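Local coordinates for oligopeptide-binding protein oppA (Lactococcus lactis, PDB 3DRF) that captures extracellular oligopeptides in a large cavity as the receptor of an ABC transporter that imports them into the cell, at residues Thr61-Phe73 / Thr216-Asn228. Residues are numbered along the deposited sequence; the frame is centred on the assembly and turned at random. Where two conformers were deposited one is given.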
ATOM      1  N   THR A  61      -2.376   9.063  -4.166  1.00  7.97           N
ATOM      2  CA  THR A  61      -2.541   9.359  -5.591  1.00  8.18           C
ATOM      3  C   THR A  61      -2.980  10.827  -5.820  1.00  7.97           C
ATOM      4  O   THR A  61      -2.404  11.503  -6.602  1.00  8.37           O
ATOM      5  CB  THR A  61      -3.524   8.412  -6.241  1.00  8.18           C
ATOM      6  OG1 THR A  61      -3.012   7.079  -6.140  1.00 10.01           O
ATOM      7  CG2 THR A  61      -3.663   8.744  -7.718  1.00  9.45           C
ATOM      8  N   MET A  62      -3.966  11.284  -5.082  1.00  7.24           N
ATOM      9  CA  MET A  62      -4.444  12.698  -5.181  1.00  7.34           C
ATOM     10  C   MET A  62      -3.400  13.760  -4.839  1.00  7.08           C
ATOM     11  O   MET A  62      -3.506  14.842  -5.313  1.00  7.77           O
ATOM     12  CB  MET A  62      -5.703  12.887  -4.322  1.00  7.13           C
ATOM     13  CG  MET A  62      -6.884  12.001  -4.777  1.00  7.99           C
ATOM     14  SD  MET A  62      -8.396  12.282  -3.792  1.00  9.10           S
ATOM     15  CE  MET A  62      -8.992  13.840  -4.493  1.00 10.00           C
ATOM     16  N   SER A  63      -2.393  13.379  -4.047  1.00  7.41           N
ATOM     17  CA  SER A  63      -1.272  14.251  -3.697  1.00  7.44           C
ATOM     18  C   SER A  63      -0.231  14.427  -4.816  1.00  7.29           C
ATOM     19  O   SER A  63       0.660  15.184  -4.668  1.00  8.19           O
ATOM     20  CB  SER A  63      -0.556  13.750  -2.417  1.00  7.56           C
ATOM     21  OG  SER A  63       0.264  12.610  -2.685  1.00  7.94           O
ATOM     22  N   GLY A  64      -0.390  13.697  -5.920  1.00  7.76           N
ATOM     23  CA  GLY A  64       0.621  13.666  -6.965  1.00  7.58           C
ATOM     24  C   GLY A  64       1.110  15.041  -7.465  1.00  7.49           C
ATOM     25  O   GLY A  64       2.265  15.315  -7.479  1.00  7.55           O
ATOM     26  N   PRO A  65       0.159  15.895  -7.871  1.00  7.55           N
ATOM     27  CA  PRO A  65       0.564  17.221  -8.373  1.00  7.56           C
ATOM     28  C   PRO A  65       1.337  18.072  -7.336  1.00  7.23           C
ATOM     29  O   PRO A  65       2.130  18.896  -7.677  1.00  7.91           O
ATOM     30  CB  PRO A  65      -0.778  17.886  -8.767  1.00  8.02           C
ATOM     31  CG  PRO A  65      -1.687  16.760  -9.102  1.00  7.86           C
ATOM     32  CD  PRO A  65      -1.294  15.664  -8.059  1.00  7.77           C
ATOM     33  N   GLY A  66       1.117  17.794  -6.059  1.00  6.81           N
ATOM     34  CA  GLY A  66       1.837  18.494  -4.993  1.00  7.33           C
ATOM     35  C   GLY A  66       3.173  17.867  -4.591  1.00  7.29           C
ATOM     36  O   GLY A  66       3.805  18.373  -3.691  1.00  7.43           O
ATOM     37  N   GLY A  67       3.608  16.825  -5.304  1.00  6.65           N
ATOM     38  CA  GLY A  67       4.870  16.172  -5.013  1.00  7.10           C
ATOM     39  C   GLY A  67       4.698  14.750  -4.485  1.00  7.17           C
ATOM     40  O   GLY A  67       5.665  14.136  -4.192  1.00  7.44           O
ATOM     41  N   GLY A  68       3.487  14.231  -4.409  1.00  6.76           N
ATOM     42  CA  GLY A  68       3.280  12.842  -3.953  1.00  7.46           C
ATOM     43  C   GLY A  68       3.703  12.593  -2.501  1.00  7.64           C
ATOM     44  O   GLY A  68       4.388  11.667  -2.208  1.00  8.83           O
ATOM     45  N   GLN A  69       3.319  13.521  -1.654  1.00  6.93           N
ATOM     46  CA  GLN A  69       3.740  13.583  -0.210  1.00  6.30           C
ATOM     47  C   GLN A  69       5.270  13.767  -0.097  1.00  6.56           C
ATOM     48  O   GLN A  69       5.920  13.230   0.727  1.00  6.02           O
ATOM     49  CB  GLN A  69       3.179  12.371   0.569  1.00  6.77           C
ATOM     50  CG  GLN A  69       1.663  12.338   0.520  1.00  7.37           C
ATOM     51  CD  GLN A  69       1.069  10.993   0.942  1.00  7.52           C
ATOM     52  OE1 GLN A  69       0.147  10.940   1.703  1.00 10.89           O
ATOM     53  NE2 GLN A  69       1.654   9.935   0.463  1.00  7.67           N
ATOM     54  N   ASP A  70       5.750  14.629  -0.978  1.00  6.13           N
ATOM     55  CA  ASP A  70       7.103  15.194  -0.952  1.00  6.62           C
ATOM     56  C   ASP A  70       8.233  14.151  -1.093  1.00  6.59           C
ATOM     57  O   ASP A  70       9.208  14.128  -0.419  1.00  6.54           O
ATOM     58  CB  ASP A  70       7.258  16.153   0.252  1.00  7.09           C
ATOM     59  CG  ASP A  70       6.260  17.302   0.163  1.00  6.98           C
ATOM     60  OD1 ASP A  70       6.110  17.801  -0.961  1.00  7.44           O
ATOM     61  OD2 ASP A  70       5.682  17.627   1.153  1.00  7.26           O
ATOM     62  N   GLY A  71       8.000  13.318  -2.084  1.00  7.21           N
ATOM     63  CA  GLY A  71       9.010  12.387  -2.560  1.00  6.86           C
ATOM     64  C   GLY A  71      10.227  13.102  -3.120  1.00  6.79           C
ATOM     65  O   GLY A  71      10.105  14.160  -3.737  1.00  8.02           O
ATOM     66  N   LEU A  72      11.405  12.530  -2.886  1.00  6.95           N
ATOM     67  CA  LEU A  72      12.684  13.190  -3.209  1.00  6.59           C
ATOM     68  C   LEU A  72      13.404  12.731  -4.484  1.00  6.88           C
ATOM     69  O   LEU A  72      14.101  13.486  -5.053  1.00  8.00           O
ATOM     70  CB  LEU A  72      13.673  12.991  -2.033  1.00  6.58           C
ATOM     71  CG  LEU A  72      13.350  13.768  -0.765  1.00  6.82           C
ATOM     72  CD1 LEU A  72      14.336  13.362   0.290  1.00  8.95           C
ATOM     73  CD2 LEU A  72      13.399  15.339  -1.035  1.00  7.72           C
ATOM     74  N   PHE A  73      13.252  11.455  -4.821  1.00  7.22           N
ATOM     75  CA  PHE A  73      14.168  10.838  -5.818  1.00  7.77           C
ATOM     76  C   PHE A  73      13.499  10.512  -7.146  1.00  8.20           C
ATOM     77  O   PHE A  73      12.393  10.067  -7.201  1.00  9.85           O
ATOM     78  CB  PHE A  73      14.769   9.557  -5.229  1.00  8.12           C
ATOM     79  CG  PHE A  73      15.430   9.754  -3.879  1.00  7.30           C
ATOM     80  CD1 PHE A  73      16.514  10.600  -3.758  1.00  8.08           C
ATOM     81  CD2 PHE A  73      14.960   9.083  -2.763  1.00  6.81           C
ATOM     82  CE1 PHE A  73      17.134  10.826  -2.506  1.00  8.19           C
ATOM     83  CE2 PHE A  73      15.568   9.297  -1.490  1.00  7.11           C
ATOM     84  CZ  PHE A  73      16.658  10.185  -1.363  1.00  7.48           C
ATOM     85  N   THR A 216      -5.549  20.527   5.534  1.00  8.20           N
ATOM     86  CA  THR A 216      -6.127  21.590   4.675  1.00  9.40           C
ATOM     87  C   THR A 216      -5.149  22.671   4.304  1.00  9.31           C
ATOM     88  O   THR A 216      -5.340  23.307   3.314  1.00 10.16           O
ATOM     89  CB  THR A 216      -7.325  22.229   5.375  1.00  9.91           C
ATOM     90  OG1 THR A 216      -6.928  22.565   6.697  1.00 10.92           O
ATOM     91  CG2 THR A 216      -8.530  21.226   5.423  1.00 11.32           C
ATOM     92  N   LYS A 217      -4.075  22.804   5.049  1.00  9.11           N
ATOM     93  CA  LYS A 217      -3.158  23.952   4.929  1.00  9.58           C
ATOM     94  C   LYS A 217      -1.687  23.505   5.085  1.00  8.03           C
ATOM     95  O   LYS A 217      -1.013  23.972   5.917  1.00  8.16           O
ATOM     96  CB  LYS A 217      -3.467  25.034   6.027  1.00 11.27           C
ATOM     97  CG  LYS A 217      -4.849  25.775   5.847  1.00 15.39           C
ATOM     98  CD  LYS A 217      -4.990  26.977   6.825  1.00 20.95           C
ATOM     99  CE  LYS A 217      -5.121  26.701   8.393  1.00 24.35           C
ATOM    100  NZ  LYS A 217      -5.378  27.836   9.413  1.00 27.16           N
ATOM    101  N   PRO A 218      -1.271  22.542   4.237  1.00  7.51           N
ATOM    102  CA  PRO A 218       0.104  22.037   4.322  1.00  7.31           C
ATOM    103  C   PRO A 218       1.125  22.904   3.597  1.00  7.46           C
ATOM    104  O   PRO A 218       0.721  23.744   2.870  1.00  8.07           O
ATOM    105  CB  PRO A 218      -0.021  20.671   3.614  1.00  7.03           C
ATOM    106  CG  PRO A 218      -0.994  20.998   2.437  1.00  7.42           C
ATOM    107  CD  PRO A 218      -2.007  21.955   3.084  1.00  7.89           C
ATOM    108  N   LEU A 219       2.407  22.701   3.823  1.00  6.81           N
ATOM    109  CA  LEU A 219       3.453  23.041   2.859  1.00  6.49           C
ATOM    110  C   LEU A 219       3.840  21.807   2.035  1.00  6.32           C
ATOM    111  O   LEU A 219       3.857  20.694   2.530  1.00  6.88           O
ATOM    112  CB  LEU A 219       4.725  23.596   3.550  1.00  6.87           C
ATOM    113  CG  LEU A 219       4.508  24.810   4.474  1.00  7.82           C
ATOM    114  CD1 LEU A 219       5.872  25.345   4.991  1.00  8.91           C
ATOM    115  CD2 LEU A 219       3.745  25.930   3.704  1.00  9.17           C
ATOM    116  N   VAL A 220       4.179  22.060   0.774  1.00  6.25           N
ATOM    117  CA  VAL A 220       4.603  20.995  -0.149  1.00  6.46           C
ATOM    118  C   VAL A 220       5.793  21.463  -0.962  1.00  6.50           C
ATOM    119  O   VAL A 220       6.222  22.585  -0.915  1.00  6.81           O
ATOM    120  CB  VAL A 220       3.465  20.530  -1.079  1.00  6.76           C
ATOM    121  CG1 VAL A 220       2.229  20.123  -0.248  1.00  7.71           C
ATOM    122  CG2 VAL A 220       3.086  21.672  -2.089  1.00  7.49           C
ATOM    123  N   THR A 221       6.331  20.515  -1.693  1.00  6.54           N
ATOM    124  CA  THR A 221       7.569  20.737  -2.471  1.00  7.32           C
ATOM    125  C   THR A 221       7.397  20.518  -4.013  1.00  7.41           C
ATOM    126  O   THR A 221       8.288  20.740  -4.737  1.00  7.30           O
ATOM    127  CB  THR A 221       8.719  19.775  -2.001  1.00  7.40           C
ATOM    128  OG1 THR A 221       8.397  18.407  -2.316  1.00  7.80           O
ATOM    129  CG2 THR A 221       9.014  19.939  -0.493  1.00  7.95           C
ATOM    130  N   GLY A 222       6.233  20.082  -4.442  1.00  7.46           N
ATOM    131  CA  GLY A 222       6.025  19.667  -5.818  1.00  7.47           C
ATOM    132  C   GLY A 222       5.719  20.823  -6.794  1.00  7.96           C
ATOM    133  O   GLY A 222       5.728  21.959  -6.445  1.00  8.30           O
ATOM    134  N   PRO A 223       5.415  20.464  -8.043  1.00  8.13           N
ATOM    135  CA  PRO A 223       5.211  21.514  -9.087  1.00  8.31           C
ATOM    136  C   PRO A 223       3.945  22.340  -8.843  1.00  8.26           C
ATOM    137  O   PRO A 223       3.902  23.475  -9.295  1.00  8.64           O
ATOM    138  CB  PRO A 223       5.155  20.716 -10.422  1.00  8.77           C
ATOM    139  CG  PRO A 223       4.917  19.257  -9.999  1.00  9.61           C
ATOM    140  CD  PRO A 223       5.508  19.096  -8.596  1.00  8.76           C
ATOM    141  N   PHE A 224       2.978  21.813  -8.130  1.00  8.13           N
ATOM    142  CA  PHE A 224       1.767  22.530  -7.735  1.00  8.32           C
ATOM    143  C   PHE A 224       1.668  22.539  -6.203  1.00  8.12           C
ATOM    144  O   PHE A 224       2.222  21.722  -5.532  1.00  9.16           O
ATOM    145  CB  PHE A 224       0.484  21.856  -8.301  1.00  8.52           C
ATOM    146  CG  PHE A 224       0.376  21.914  -9.829  1.00  8.50           C
ATOM    147  CD1 PHE A 224      -0.384  22.891 -10.438  1.00  8.99           C
ATOM    148  CD2 PHE A 224       1.071  21.028 -10.622  1.00  8.31           C
ATOM    149  CE1 PHE A 224      -0.446  22.989 -11.816  1.00  8.48           C
ATOM    150  CE2 PHE A 224       1.024  21.092 -12.026  1.00 10.06           C
ATOM    151  CZ  PHE A 224       0.244  22.081 -12.623  1.00  9.97           C
ATOM    152  N   LYS A 225       0.989  23.512  -5.693  1.00  8.09           N
ATOM    153  CA  LYS A 225       0.609  23.579  -4.281  1.00  8.53           C
ATOM    154  C   LYS A 225      -0.897  23.567  -4.149  1.00  7.95           C
ATOM    155  O   LYS A 225      -1.597  24.054  -5.008  1.00  8.40           O
ATOM    156  CB  LYS A 225       1.205  24.829  -3.635  1.00  8.94           C
ATOM    157  CG  LYS A 225       0.708  26.136  -4.222  1.00 10.17           C
ATOM    158  CD  LYS A 225       1.344  27.368  -3.526  1.00 12.25           C
ATOM    159  CE  LYS A 225       0.688  28.650  -4.080  1.00 13.32           C
ATOM    160  NZ  LYS A 225       1.170  29.850  -3.341  1.00 15.24           N
ATOM    161  N   PRO A 226      -1.398  23.007  -3.056  1.00  8.14           N
ATOM    162  CA  PRO A 226      -2.837  22.954  -2.809  1.00  9.22           C
ATOM    163  C   PRO A 226      -3.315  24.292  -2.239  1.00 10.99           C
ATOM    164  O   PRO A 226      -3.140  24.574  -1.096  1.00 11.36           O
ATOM    165  CB  PRO A 226      -2.956  21.822  -1.752  1.00  8.86           C
ATOM    166  CG  PRO A 226      -1.673  21.843  -0.967  1.00  8.66           C
ATOM    167  CD  PRO A 226      -0.613  22.279  -1.998  1.00  8.28           C
ATOM    168  N   GLU A 227      -3.877  25.125  -3.108  0.50 11.90           N
ATOM    169  CA  GLU A 227      -4.375  26.437  -2.692  0.50 12.75           C
ATOM    170  C   GLU A 227      -5.587  26.296  -1.782  0.50 13.03           C
ATOM    171  O   GLU A 227      -5.758  27.083  -0.845  0.50 13.41           O
ATOM    172  CB  GLU A 227      -4.723  27.295  -3.909  0.50 13.13           C
ATOM    173  CG  GLU A 227      -5.259  28.682  -3.561  0.50 14.08           C
ATOM    174  CD  GLU A 227      -4.166  29.651  -3.119  0.50 15.82           C
ATOM    175  OE1 GLU A 227      -2.968  29.302  -3.214  0.50 14.60           O
ATOM    176  OE2 GLU A 227      -4.513  30.772  -2.680  0.50 18.28           O
ATOM    177  N   ASN A 228      -6.431  25.339  -2.057  1.00 12.87           N
ATOM    178  CA  ASN A 228      -7.567  24.997  -1.211  1.00 13.32           C
ATOM    179  C   ASN A 228      -7.794  23.491  -1.130  1.00 12.42           C
ATOM    180  O   ASN A 228      -7.607  22.772  -2.112  1.00 13.65           O
ATOM    181  CB  ASN A 228      -8.835  25.693  -1.709  1.00 14.38           C
ATOM    182  CG  ASN A 228      -9.964  25.643  -0.699  1.00 16.16           C
ATOM    183  OD1 ASN A 228     -11.013  25.051  -0.952  1.00 21.01           O
ATOM    184  ND2 ASN A 228      -9.753  26.265   0.456  1.00 18.66           N
TER
HETATM  185  O   HOH W   1      10.612  17.003  -3.178  1.00 10.64           O
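With CG of D70 anti to its own carbonyl carbon (chi1 -60°) and OG1 of T221 set between backbone N and carbonyl carbon (chi1 67°), carboxylate and hydroxyl meet where two loops join in this Venus-flytrap peptide receptor of solute-binding family 5. One loop follows helix 57-62; the other leads into strand 224-230, an outermost strand of a five-stranded mixed sheet. D70 OD1 takes two bonds from one residue, from T221 OG1 at 2.7 Å and from T221 N at 2.8 Å. Both donors approach from the same face of the carboxylate, about 40° out of its plane, so hydroxyl and amide grip the same oxygen together. Were D70 replaced by an alanine, the buried T221 amide would probably lose its acceptor here and the hydroxyl would be freer to turn. A water extends the link, donating to T221 OG1 and to G71 O. Farther along, G222 N gives G66 O a weak bond, while V220 CB lies 3.4 Å from that carbonyl oxygen. G67 CA and G222 CA come within 3.8 Å of each other; a CB on G222 would clash with G66 C and G67 N, and one on G67 would be tight against G222 N. W565 of helix 564-567 touches P65, P223 and F224. At the strand's start, F224 N donates to P65 O over 3.1 Å, and this same oxygen lies at the edge of the F224 ring, 3.8 Å from CD2.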